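PDB 6RJ1: Mgp-operon protein 3, which is an extracellular adhesin of Mycoplasma pneumoniae, also called P40/P90, that probably takes part in attachment to host cells. Local coordinates for residues F778-K783 against T849-V854; S841-V846 against A917-I922; F864-N869 against Y888-V893. All coordinates share one frame; numbering follows the deposited sequence.

Interaction 1. Residues F778-K783 against T849-V854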
ATOM      1  N   PHE A 778      -3.188  -4.144  -5.655  1.00 58.77           N
ATOM      2  CA  PHE A 778      -3.712  -2.959  -4.992  1.00 58.71           C
ATOM      3  C   PHE A 778      -4.854  -3.383  -4.075  1.00 61.23           C
ATOM      4  O   PHE A 778      -5.619  -4.269  -4.423  1.00 60.82           O
ATOM      5  CB  PHE A 778      -4.162  -1.956  -6.071  1.00 60.67           C
ATOM      6  CG  PHE A 778      -5.100  -0.853  -5.652  1.00 62.13           C
ATOM      7  CD1 PHE A 778      -4.612   0.326  -5.108  1.00 63.44           C
ATOM      8  CD2 PHE A 778      -6.464  -0.962  -5.870  1.00 65.41           C
ATOM      9  CE1 PHE A 778      -5.475   1.361  -4.755  1.00 65.42           C
ATOM     10  CE2 PHE A 778      -7.325   0.076  -5.512  1.00 66.27           C
ATOM     11  CZ  PHE A 778      -6.822   1.230  -4.958  1.00 63.75           C
ATOM     12  N   GLY A 779      -4.935  -2.761  -2.912  1.00 57.74           N
ATOM     13  CA  GLY A 779      -5.959  -3.050  -1.918  1.00 57.61           C
ATOM     14  C   GLY A 779      -6.646  -1.793  -1.448  1.00 60.93           C
ATOM     15  O   GLY A 779      -5.983  -0.796  -1.172  1.00 60.66           O
ATOM     16  N   THR A 780      -7.979  -1.833  -1.357  1.00 58.16           N
ATOM     17  CA  THR A 780      -8.798  -0.683  -0.980  1.00 58.10           C
ATOM     18  C   THR A 780     -10.069  -1.087  -0.224  1.00 62.88           C
ATOM     19  O   THR A 780     -10.546  -2.217  -0.353  1.00 62.57           O
ATOM     20  CB  THR A 780      -9.124   0.156  -2.258  1.00 61.44           C
ATOM     21  OG1 THR A 780      -9.710   1.408  -1.901  1.00 57.31           O
ATOM     22  CG2 THR A 780     -10.041  -0.577  -3.240  1.00 61.36           C
ATOM     23  N   GLY A 781     -10.614  -0.127   0.511  1.00 60.04           N
ATOM     24  CA  GLY A 781     -11.883  -0.231   1.211  1.00 60.00           C
ATOM     25  C   GLY A 781     -11.970  -1.200   2.357  1.00 64.69           C
ATOM     26  O   GLY A 781     -12.906  -2.000   2.395  1.00 64.43           O
ATOM     27  N   LEU A 782     -11.052  -1.111   3.334  1.00 62.05           N
ATOM     28  CA  LEU A 782     -11.168  -1.986   4.496  1.00 62.30           C
ATOM     29  C   LEU A 782     -12.358  -1.540   5.358  1.00 68.35           C
ATOM     30  O   LEU A 782     -12.455  -0.362   5.716  1.00 69.37           O
ATOM     31  CB  LEU A 782      -9.888  -2.074   5.339  1.00 62.03           C
ATOM     32  CG  LEU A 782     -10.016  -3.028   6.522  1.00 66.09           C
ATOM     33  CD1 LEU A 782      -9.462  -4.387   6.210  1.00 66.18           C
ATOM     34  CD2 LEU A 782      -9.435  -2.457   7.754  1.00 68.86           C
ATOM     35  N   LYS A 783     -13.286  -2.475   5.630  1.00 63.62           N
ATOM     36  CA  LYS A 783     -14.451  -2.225   6.463  1.00 62.82           C
ATOM     37  C   LYS A 783     -14.727  -3.429   7.330  1.00 68.54           C
ATOM     38  O   LYS A 783     -14.840  -4.551   6.830  1.00 68.74           O
ATOM     39  CB  LYS A 783     -15.688  -1.911   5.613  1.00 63.99           C
ATOM     40  CG  LYS A 783     -16.331  -0.573   5.923  1.00 62.90           C
ATOM     41  CD  LYS A 783     -17.170  -0.551   7.183  1.00 62.60           C
ATOM     42  CE  LYS A 783     -17.975   0.726   7.273  1.00 73.80           C
ATOM     43  NZ  LYS A 783     -17.117   1.957   7.315  1.00 80.92           N
ATOM     44  N   THR A 849      -9.791   2.145  -8.337  1.00 63.00           N
ATOM     45  CA  THR A 849      -9.228   3.427  -7.890  1.00 62.30           C
ATOM     46  C   THR A 849     -10.332   4.470  -7.661  1.00 65.88           C
ATOM     47  O   THR A 849     -10.061   5.522  -7.081  1.00 65.29           O
ATOM     48  CB  THR A 849      -8.183   3.964  -8.899  1.00 68.76           C
ATOM     49  OG1 THR A 849      -8.831   4.535 -10.048  1.00 67.68           O
ATOM     50  CG2 THR A 849      -7.169   2.921  -9.325  1.00 66.07           C
ATOM     51  N   THR A 850     -11.562   4.192  -8.143  1.00 62.67           N
ATOM     52  CA  THR A 850     -12.691   5.125  -8.077  1.00 62.73           C
ATOM     53  C   THR A 850     -13.625   4.920  -6.875  1.00 66.90           C
ATOM     54  O   THR A 850     -14.697   5.531  -6.841  1.00 66.13           O
ATOM     55  CB  THR A 850     -13.472   5.107  -9.389  1.00 69.61           C
ATOM     56  OG1 THR A 850     -14.033   3.815  -9.594  1.00 71.02           O
ATOM     57  CG2 THR A 850     -12.640   5.538 -10.580  1.00 67.18           C
ATOM     58  N   LEU A 851     -13.222   4.093  -5.889  1.00 64.00           N
ATOM     59  CA  LEU A 851     -14.040   3.833  -4.707  1.00 64.37           C
ATOM     60  C   LEU A 851     -14.354   5.114  -3.953  1.00 70.23           C
ATOM     61  O   LEU A 851     -13.443   5.838  -3.547  1.00 70.30           O
ATOM     62  CB  LEU A 851     -13.399   2.783  -3.782  1.00 64.33           C
ATOM     63  CG  LEU A 851     -14.154   2.489  -2.476  1.00 69.01           C
ATOM     64  CD1 LEU A 851     -15.283   1.505  -2.689  1.00 69.63           C
ATOM     65  CD2 LEU A 851     -13.227   1.981  -1.436  1.00 71.46           C
ATOM     66  N   LYS A 852     -15.647   5.416  -3.803  1.00 67.98           N
ATOM     67  CA  LYS A 852     -16.030   6.627  -3.100  1.00 68.27           C
ATOM     68  C   LYS A 852     -16.565   6.318  -1.701  1.00 73.53           C
ATOM     69  O   LYS A 852     -16.360   7.127  -0.795  1.00 74.24           O
ATOM     70  CB  LYS A 852     -16.971   7.510  -3.949  1.00 70.11           C
ATOM     71  CG  LYS A 852     -18.447   7.485  -3.597  1.00 87.08           C
ATOM     72  CD  LYS A 852     -18.933   8.891  -3.298  1.00 99.29           C
ATOM     73  CE  LYS A 852     -20.421   9.050  -3.471  1.00106.97           C
ATOM     74  NZ  LYS A 852     -20.806  10.488  -3.484  1.00115.44           N
ATOM     75  N   ASP A 853     -17.190   5.143  -1.500  1.00 69.99           N
ATOM     76  CA  ASP A 853     -17.751   4.815  -0.194  1.00 70.38           C
ATOM     77  C   ASP A 853     -17.841   3.323   0.119  1.00 73.48           C
ATOM     78  O   ASP A 853     -18.041   2.504  -0.778  1.00 73.59           O
ATOM     79  CB  ASP A 853     -19.140   5.477  -0.056  1.00 73.22           C
ATOM     80  CG  ASP A 853     -19.877   5.130   1.217  1.00 93.49           C
ATOM     81  OD1 ASP A 853     -19.466   5.629   2.301  1.00 96.54           O
ATOM     82  OD2 ASP A 853     -20.842   4.339   1.142  1.00100.96           O
ATOM     83  N   VAL A 854     -17.689   2.980   1.408  1.00 68.93           N
ATOM     84  CA  VAL A 854     -17.880   1.621   1.914  1.00 68.83           C
ATOM     85  C   VAL A 854     -18.824   1.718   3.102  1.00 73.63           C
ATOM     86  O   VAL A 854     -18.603   2.543   3.991  1.00 73.71           O
ATOM     87  CB  VAL A 854     -16.606   0.822   2.281  1.00 72.49           C
ATOM     88  CG1 VAL A 854     -16.928  -0.662   2.369  1.00 71.83           C
ATOM     89  CG2 VAL A 854     -15.481   1.056   1.287  1.00 72.56           C
TER
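Lys783 lies along Val854, the two side chains overlapping along their lengths while running opposite ways, and the lysine can be followed atom by atom. Its CB starts 3.7 Å from Val854 CG1, and CG, at 3.6 Å from the same methyl, also passes over Val854 CB. A bend at chi2 (-77°) then carries the chain beyond the valine branch. A second bend at chi4 brings CE to 3.8 Å and the ammonium NZ to 3.7 Å from Val854 O, where a weak charge-dipole attraction is possible, though no hydrogen bond is made. Lysine suits this partly exposed margin because its methylenes cover a valine while the ammonium end runs on toward the Val854 carbonyl. Further in, Gly781 receives two methyls on its CA: CD2 of Leu851 at 3.7 Å and CG2 of Val854 at 3.8 Å. Without a side chain, and with a left-handed backbone conformation (phi 67°) that glycine adopts readily, it leaves room for both. The strands 779-783 and 851-854 are not paired in one sheet; they face each other 7.9 Å apart, with their chain directions only 18° from parallel. Each opens a separate antiparallel sheet, an arrangement consistent with a beta-propeller, the fold to which the MgpC adhesin family of this protein is assigned. Leu851 CD2 also touches Thr780, whose OG1 is hydrogen-bonded to Asp471 OD2 of a neighbouring loop; the methyl thus packs beside a hydroxyl already engaged. At the start of the segments the Phe778 ring comes up to Thr849 at a slant, with CE2 4.3 Å from Thr849 N, while Phe771 meets the same ring edge-to-face. Thr849 turns its own hydroxyl back to Asp847 OD1, a bond local to its loop.

Interaction 2. Residues S841-V846 against A917-I922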
ATOM      1  N   SER A 841     -16.055 -11.596 -13.979  1.00 80.91           N
ATOM      2  CA  SER A 841     -15.697 -10.683 -15.064  1.00 81.75           C
ATOM      3  C   SER A 841     -16.390  -9.316 -14.936  1.00 86.77           C
ATOM      4  O   SER A 841     -15.779  -8.293 -15.251  1.00 87.10           O
ATOM      5  CB  SER A 841     -16.033 -11.317 -16.409  1.00 85.91           C
ATOM      6  OG  SER A 841     -15.267 -10.737 -17.451  1.00 97.14           O
ATOM      7  N   ALA A 842     -17.651  -9.312 -14.457  1.00 82.70           N
ATOM      8  CA  ALA A 842     -18.468  -8.113 -14.266  1.00 82.61           C
ATOM      9  C   ALA A 842     -17.884  -7.156 -13.227  1.00 86.36           C
ATOM     10  O   ALA A 842     -18.008  -5.933 -13.378  1.00 87.13           O
ATOM     11  CB  ALA A 842     -19.883  -8.508 -13.875  1.00 83.40           C
ATOM     12  N   GLU A 843     -17.263  -7.712 -12.173  1.00 80.73           N
ATOM     13  CA  GLU A 843     -16.646  -6.943 -11.085  1.00 79.17           C
ATOM     14  C   GLU A 843     -15.187  -6.623 -11.372  1.00 80.28           C
ATOM     15  O   GLU A 843     -14.649  -5.695 -10.781  1.00 80.21           O
ATOM     16  CB  GLU A 843     -16.836  -7.601  -9.701  1.00 80.48           C
ATOM     17  CG  GLU A 843     -17.155  -9.089  -9.716  1.00 92.56           C
ATOM     18  CD  GLU A 843     -18.583  -9.539  -9.962  1.00114.60           C
ATOM     19  OE1 GLU A 843     -18.775 -10.752 -10.207  1.00113.38           O
ATOM     20  OE2 GLU A 843     -19.507  -8.695  -9.912  1.00105.81           O
ATOM     21  N   SER A 844     -14.561  -7.365 -12.307  1.00 75.29           N
ATOM     22  CA  SER A 844     -13.189  -7.144 -12.775  1.00 74.16           C
ATOM     23  C   SER A 844     -13.178  -5.950 -13.740  1.00 76.11           C
ATOM     24  O   SER A 844     -12.115  -5.442 -14.079  1.00 76.00           O
ATOM     25  CB  SER A 844     -12.659  -8.387 -13.488  1.00 77.76           C
ATOM     26  OG  SER A 844     -12.485  -9.476 -12.597  1.00 86.17           O
ATOM     27  N   ALA A 845     -14.368  -5.523 -14.191  1.00 71.62           N
ATOM     28  CA  ALA A 845     -14.570  -4.401 -15.104  1.00 70.84           C
ATOM     29  C   ALA A 845     -14.665  -3.078 -14.336  1.00 73.96           C
ATOM     30  O   ALA A 845     -14.556  -2.011 -14.947  1.00 74.54           O
ATOM     31  CB  ALA A 845     -15.834  -4.627 -15.925  1.00 71.33           C
ATOM     32  N   VAL A 846     -14.869  -3.156 -13.001  1.00 68.21           N
ATOM     33  CA  VAL A 846     -14.983  -2.030 -12.066  1.00 66.56           C
ATOM     34  C   VAL A 846     -13.596  -1.444 -11.769  1.00 69.21           C
ATOM     35  O   VAL A 846     -12.681  -2.187 -11.408  1.00 68.12           O
ATOM     36  CB  VAL A 846     -15.695  -2.467 -10.751  1.00 69.63           C
ATOM     37  CG1 VAL A 846     -15.801  -1.321  -9.753  1.00 68.96           C
ATOM     38  CG2 VAL A 846     -17.072  -3.064 -11.029  1.00 69.44           C
ATOM     39  N   ALA A 917     -18.036 -11.193  -3.449  1.00 75.72           N
ATOM     40  CA  ALA A 917     -18.232  -9.867  -4.034  1.00 75.74           C
ATOM     41  C   ALA A 917     -18.950  -9.959  -5.364  1.00 80.99           C
ATOM     42  O   ALA A 917     -18.531 -10.728  -6.235  1.00 82.94           O
ATOM     43  CB  ALA A 917     -16.900  -9.169  -4.216  1.00 76.39           C
ATOM     44  N   VAL A 918     -20.035  -9.186  -5.519  1.00 76.00           N
ATOM     45  CA  VAL A 918     -20.850  -9.159  -6.739  1.00 75.85           C
ATOM     46  C   VAL A 918     -21.379  -7.760  -7.053  1.00 81.38           C
ATOM     47  O   VAL A 918     -21.754  -7.023  -6.141  1.00 80.35           O
ATOM     48  CB  VAL A 918     -22.022 -10.194  -6.742  1.00 79.05           C
ATOM     49  CG1 VAL A 918     -21.554 -11.589  -7.122  1.00 78.35           C
ATOM     50  CG2 VAL A 918     -22.791 -10.209  -5.422  1.00 78.99           C
ATOM     51  N   GLN A 919     -21.451  -7.424  -8.356  1.00 79.08           N
ATOM     52  CA  GLN A 919     -22.041  -6.188  -8.869  1.00 78.48           C
ATOM     53  C   GLN A 919     -23.541  -6.396  -8.626  1.00 82.70           C
ATOM     54  O   GLN A 919     -24.137  -7.316  -9.189  1.00 82.02           O
ATOM     55  CB  GLN A 919     -21.722  -6.033 -10.362  1.00 79.32           C
ATOM     56  CG  GLN A 919     -20.704  -4.949 -10.637  1.00 92.81           C
ATOM     57  CD  GLN A 919     -21.257  -3.855 -11.523  1.00116.80           C
ATOM     58  OE1 GLN A 919     -20.698  -3.565 -12.591  1.00113.14           O
ATOM     59  NE2 GLN A 919     -22.361  -3.216 -11.102  1.00108.12           N
ATOM     60  N   ASN A 920     -24.104  -5.624  -7.691  1.00 79.81           N
ATOM     61  CA  ASN A 920     -25.466  -5.802  -7.188  1.00 79.57           C
ATOM     62  C   ASN A 920     -26.634  -5.325  -8.075  1.00 83.47           C
ATOM     63  O   ASN A 920     -27.775  -5.618  -7.736  1.00 83.43           O
ATOM     64  CB  ASN A 920     -25.593  -5.159  -5.808  1.00 79.09           C
ATOM     65  CG  ASN A 920     -25.292  -3.678  -5.713  1.00103.17           C
ATOM     66  OD1 ASN A 920     -25.518  -2.885  -6.637  1.00 98.93           O
ATOM     67  ND2 ASN A 920     -24.802  -3.267  -4.558  1.00 94.20           N
ATOM     68  N   GLY A 921     -26.372  -4.590  -9.149  1.00 79.70           N
ATOM     69  CA  GLY A 921     -27.442  -4.080 -10.003  1.00 79.07           C
ATOM     70  C   GLY A 921     -27.580  -2.569 -10.002  1.00 83.79           C
ATOM     71  O   GLY A 921     -28.264  -2.014 -10.868  1.00 84.12           O
ATOM     72  N   ILE A 922     -26.943  -1.888  -9.023  1.00 80.18           N
ATOM     73  CA  ILE A 922     -26.947  -0.430  -8.964  1.00 79.84           C
ATOM     74  C   ILE A 922     -25.732   0.015  -9.764  1.00 84.96           C
ATOM     75  O   ILE A 922     -24.601  -0.067  -9.285  1.00 85.06           O
ATOM     76  CB  ILE A 922     -26.957   0.169  -7.532  1.00 82.70           C
ATOM     77  CG1 ILE A 922     -28.109  -0.391  -6.668  1.00 82.83           C
ATOM     78  CG2 ILE A 922     -27.010   1.699  -7.616  1.00 83.16           C
ATOM     79  CD1 ILE A 922     -28.072  -0.005  -5.160  1.00 87.01           C
TER
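Glu843 and Gln919 bring their CA atoms to 5.9 Å where a turn of helical backbone angles, residues 841-845, leans against strand 917-920. The strand is one of the later members of an antiparallel sheet resembling a propeller blade, and the turn belongs to the connection that enters this sheet from the preceding one. Val918 and Asn920 use their backbones to pair with strand 888-896, whereas the N-H of the intervening Gln919 is taken up by a side chain: Glu843 OE2 accepts it at 2.8 Å with an N-H...O angle of 146°. The donor arrives on the syn side of the carboxylate, 33° out of its plane. The other oxygen, OE1, bends back to a weak bond with Gly840 N, so the carboxylate is held from the strand and from its own loop. The glutamate CB leaves the backbone across the line to the strand, and a bend at chi2 (-82°) brings the carboxylate back to it; a long acidic chain suits a place where a loop must supply an acceptor to a sheet. Gln919 in turn lies over the turn, CG 4.0 Å from Ala842 O, and Val846 CG2 lies 4.0 Å from Gln919 OE1. Small Ala842 lets the glutamine lie close to the turn's backbone. The strand then turns a corner at Gly921, where a CB would be jammed against the carbonyl O of Asn920. Asn920 braces this corner with an Asx turn, its OD1 accepting from Ile922 N at 3.0 Å in the carbonyl plane.

Interaction 3. Residues F864-N869 against Y888-V893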
ATOM      1  N   PHE A 864     -21.398  -2.725   1.322  1.00 68.60           N
ATOM      2  CA  PHE A 864     -21.723  -2.089   0.050  1.00 67.48           C
ATOM      3  C   PHE A 864     -20.596  -1.161  -0.360  1.00 68.63           C
ATOM      4  O   PHE A 864     -20.261  -0.234   0.379  1.00 68.07           O
ATOM      5  CB  PHE A 864     -23.079  -1.368   0.116  1.00 69.51           C
ATOM      6  CG  PHE A 864     -24.250  -2.288   0.357  1.00 71.55           C
ATOM      7  CD1 PHE A 864     -24.790  -3.042  -0.680  1.00 74.86           C
ATOM      8  CD2 PHE A 864     -24.820  -2.398   1.620  1.00 74.29           C
ATOM      9  CE1 PHE A 864     -25.867  -3.902  -0.452  1.00 76.35           C
ATOM     10  CE2 PHE A 864     -25.898  -3.259   1.846  1.00 77.26           C
ATOM     11  CZ  PHE A 864     -26.417  -4.004   0.809  1.00 75.63           C
ATOM     12  N   TYR A 865     -19.975  -1.450  -1.514  1.00 64.40           N
ATOM     13  CA  TYR A 865     -18.852  -0.692  -2.078  1.00 63.77           C
ATOM     14  C   TYR A 865     -19.332   0.177  -3.224  1.00 69.42           C
ATOM     15  O   TYR A 865     -19.745  -0.346  -4.263  1.00 68.85           O
ATOM     16  CB  TYR A 865     -17.743  -1.639  -2.550  1.00 63.87           C
ATOM     17  CG  TYR A 865     -16.934  -2.237  -1.424  1.00 64.32           C
ATOM     18  CD1 TYR A 865     -17.425  -3.310  -0.677  1.00 66.34           C
ATOM     19  CD2 TYR A 865     -15.669  -1.747  -1.113  1.00 63.99           C
ATOM     20  CE1 TYR A 865     -16.689  -3.852   0.379  1.00 67.93           C
ATOM     21  CE2 TYR A 865     -14.917  -2.292  -0.074  1.00 64.63           C
ATOM     22  CZ  TYR A 865     -15.431  -3.343   0.672  1.00 72.73           C
ATOM     23  OH  TYR A 865     -14.695  -3.874   1.703  1.00 70.27           O
ATOM     24  N   THR A 866     -19.309   1.501  -3.019  1.00 66.59           N
ATOM     25  CA  THR A 866     -19.742   2.468  -4.017  1.00 66.40           C
ATOM     26  C   THR A 866     -18.545   2.981  -4.799  1.00 70.31           C
ATOM     27  O   THR A 866     -17.556   3.419  -4.217  1.00 70.45           O
ATOM     28  CB  THR A 866     -20.597   3.563  -3.377  1.00 75.44           C
ATOM     29  OG1 THR A 866     -21.659   2.948  -2.640  1.00 77.86           O
ATOM     30  CG2 THR A 866     -21.183   4.520  -4.401  1.00 70.65           C
ATOM     31  N   PHE A 867     -18.639   2.897  -6.122  1.00 66.35           N
ATOM     32  CA  PHE A 867     -17.605   3.340  -7.054  1.00 65.97           C
ATOM     33  C   PHE A 867     -18.136   4.478  -7.909  1.00 69.91           C
ATOM     34  O   PHE A 867     -19.177   4.336  -8.550  1.00 69.35           O
ATOM     35  CB  PHE A 867     -17.174   2.168  -7.941  1.00 67.68           C
ATOM     36  CG  PHE A 867     -16.405   1.122  -7.173  1.00 69.04           C
ATOM     37  CD1 PHE A 867     -15.022   1.206  -7.050  1.00 71.00           C
ATOM     38  CD2 PHE A 867     -17.062   0.050  -6.572  1.00 70.13           C
ATOM     39  CE1 PHE A 867     -14.309   0.246  -6.335  1.00 71.17           C
ATOM     40  CE2 PHE A 867     -16.345  -0.907  -5.856  1.00 72.41           C
ATOM     41  CZ  PHE A 867     -14.977  -0.791  -5.730  1.00 70.20           C
ATOM     42  N   ASP A 868     -17.417   5.596  -7.927  1.00 66.48           N
ATOM     43  CA  ASP A 868     -17.788   6.805  -8.652  1.00 66.47           C
ATOM     44  C   ASP A 868     -16.814   7.032  -9.806  1.00 71.10           C
ATOM     45  O   ASP A 868     -15.629   7.226  -9.557  1.00 71.02           O
ATOM     46  CB  ASP A 868     -17.749   7.993  -7.667  1.00 68.61           C
ATOM     47  CG  ASP A 868     -18.463   9.271  -8.067  1.00 84.14           C
ATOM     48  OD1 ASP A 868     -18.556   9.550  -9.290  1.00 86.17           O
ATOM     49  OD2 ASP A 868     -18.907  10.012  -7.153  1.00 90.37           O
ATOM     50  N   ASN A 869     -17.313   7.030 -11.063  1.00 67.79           N
ATOM     51  CA  ASN A 869     -16.514   7.273 -12.275  1.00 67.30           C
ATOM     52  C   ASN A 869     -15.887   8.682 -12.342  1.00 71.37           C
ATOM     53  O   ASN A 869     -14.886   8.864 -13.033  1.00 70.34           O
ATOM     54  CB  ASN A 869     -17.329   6.976 -13.531  1.00 68.08           C
ATOM     55  CG  ASN A 869     -17.573   5.503 -13.783  1.00 87.86           C
ATOM     56  OD1 ASN A 869     -16.975   4.620 -13.154  1.00 82.56           O
ATOM     57  ND2 ASN A 869     -18.457   5.201 -14.720  1.00 77.72           N
ATOM     58  N   TYR A 888     -21.510   5.448 -12.091  1.00 76.94           N
ATOM     59  CA  TYR A 888     -21.232   4.810 -10.814  1.00 76.55           C
ATOM     60  C   TYR A 888     -21.526   3.311 -10.912  1.00 78.96           C
ATOM     61  O   TYR A 888     -22.239   2.878 -11.814  1.00 79.07           O
ATOM     62  CB  TYR A 888     -22.095   5.450  -9.693  1.00 78.22           C
ATOM     63  CG  TYR A 888     -23.584   5.467  -9.988  1.00 80.51           C
ATOM     64  CD1 TYR A 888     -24.171   6.540 -10.652  1.00 81.77           C
ATOM     65  CD2 TYR A 888     -24.406   4.413  -9.597  1.00 82.35           C
ATOM     66  CE1 TYR A 888     -25.536   6.556 -10.937  1.00 83.00           C
ATOM     67  CE2 TYR A 888     -25.771   4.415  -9.880  1.00 84.01           C
ATOM     68  CZ  TYR A 888     -26.338   5.493 -10.543  1.00 93.43           C
ATOM     69  OH  TYR A 888     -27.693   5.482 -10.829  1.00 99.25           O
ATOM     70  N   ALA A 889     -21.017   2.537  -9.955  1.00 73.73           N
ATOM     71  CA  ALA A 889     -21.242   1.099  -9.844  1.00 72.33           C
ATOM     72  C   ALA A 889     -21.194   0.726  -8.365  1.00 74.87           C
ATOM     73  O   ALA A 889     -20.503   1.387  -7.584  1.00 75.71           O
ATOM     74  CB  ALA A 889     -20.180   0.339 -10.627  1.00 72.93           C
ATOM     75  N   VAL A 890     -21.960  -0.290  -7.962  1.00 69.68           N
ATOM     76  CA  VAL A 890     -22.004  -0.731  -6.566  1.00 68.83           C
ATOM     77  C   VAL A 890     -21.783  -2.252  -6.456  1.00 72.26           C
ATOM     78  O   VAL A 890     -22.448  -3.036  -7.147  1.00 71.85           O
ATOM     79  CB  VAL A 890     -23.284  -0.257  -5.809  1.00 72.44           C
ATOM     80  CG1 VAL A 890     -23.162  -0.478  -4.304  1.00 72.26           C
ATOM     81  CG2 VAL A 890     -23.598   1.208  -6.097  1.00 72.21           C
ATOM     82  N   ILE A 891     -20.848  -2.652  -5.579  1.00 68.04           N
ATOM     83  CA  ILE A 891     -20.542  -4.055  -5.292  1.00 67.10           C
ATOM     84  C   ILE A 891     -21.068  -4.423  -3.896  1.00 73.87           C
ATOM     85  O   ILE A 891     -20.925  -3.647  -2.956  1.00 74.40           O
ATOM     86  CB  ILE A 891     -19.030  -4.365  -5.477  1.00 68.54           C
ATOM     87  CG1 ILE A 891     -18.685  -4.510  -6.978  1.00 67.97           C
ATOM     88  CG2 ILE A 891     -18.584  -5.606  -4.670  1.00 68.20           C
ATOM     89  CD1 ILE A 891     -17.188  -4.540  -7.341  1.00 71.30           C
ATOM     90  N   THR A 892     -21.685  -5.595  -3.773  1.00 71.78           N
ATOM     91  CA  THR A 892     -22.171  -6.117  -2.502  1.00 72.09           C
ATOM     92  C   THR A 892     -21.239  -7.241  -2.059  1.00 77.17           C
ATOM     93  O   THR A 892     -20.919  -8.129  -2.856  1.00 77.76           O
ATOM     94  CB  THR A 892     -23.633  -6.579  -2.626  1.00 78.08           C
ATOM     95  OG1 THR A 892     -24.437  -5.437  -2.882  1.00 79.64           O
ATOM     96  CG2 THR A 892     -24.148  -7.271  -1.365  1.00 74.60           C
ATOM     97  N   VAL A 893     -20.807  -7.204  -0.793  1.00 72.93           N
ATOM     98  CA  VAL A 893     -19.968  -8.259  -0.239  1.00 72.34           C
ATOM     99  C   VAL A 893     -20.759  -9.010   0.845  1.00 76.77           C
ATOM    100  O   VAL A 893     -21.296  -8.393   1.760  1.00 76.12           O
ATOM    101  CB  VAL A 893     -18.565  -7.782   0.204  1.00 75.73           C
ATOM    102  CG1 VAL A 893     -17.765  -8.929   0.808  1.00 75.66           C
ATOM    103  CG2 VAL A 893     -17.797  -7.177  -0.972  1.00 75.34           C
TER
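Tyr865 and Ile891 form a hydrogen-bonded antiparallel pair in which Tyr865 N reaches Ile891 O at 2.8 Å, practically straight, and Ile891 N returns a bond to Tyr865 O. Two residues along, Phe867 and Ala889 repeat the exchange, with Phe867 N 2.8 Å from Ala889 O. Between them lies the non-hydrogen-bonded pair Thr866 and Val890; Val890 also makes a CA-H...O contact with Tyr865 O, 3.2 Å from its CA. The face bearing Tyr865, Phe867, Ala889 and Ile891 is largely apolar. Phe867 crosses Ile891 obliquely, CE2 to CD1 4.0 Å, and the small Ala889 makes room for the phenylalanine; Ala889 O lies at the edge of that ring, in its plane. Tyr865 CE1 rests 3.8 Å from CG2 of neighbouring Val893, while its OH is hydrogen-bonded to Gly781 O. Strand 799-805 covers this face with Val802 and Leu804. On the reverse face Thr866, Tyr888 and Val890 meet Leu929 and Ile932 of strand 928-933, and Tyr888 CB lies 3.3 Å from Phe867 O. Phe864, though partly exposed, is still packed: it runs alongside buried Thr892, its ring neither face-on nor edge-on to OG1, which Asn920 ND2 and Gly961 O engage. The contact loosens at Asn869, partly exposed, which merely brings ND2 to 4.0 Å from Tyr888 N and spends that amide on Lys886 O. Two central antiparallel strands, largely apolar on the face of Tyr865, Phe867, Ala889 and Ile891, mixed on the other, and packed between neighbouring sheets, are what a beta-propeller blade would present.

Overall arrangement
All three contacts concern the sheet of strands 851-857, 862-868, 888-896 and 914-920. Interaction 3 is its middle, interaction 1 joins its first strand to the preceding sheet, and interaction 2 ties its 914-920 strand to the connection leading in. The centres of interactions 2 and 3 are about 8 Å apart, those of 1 and 3 about 9 Å, and those of 1 and 2 about 14 Å. Tyr865 of interaction 3 reaches interaction 1: its OH is 2.7 Å from Gly781 O, and its CZ is 3.5 Å from Val854 CG1. Phe867 of interaction 3 meets Val846 of interaction 2, CG lying 3.6 Å from Val846 CG1. In sequence, interaction 3 is nested within the loop closed by interaction 2.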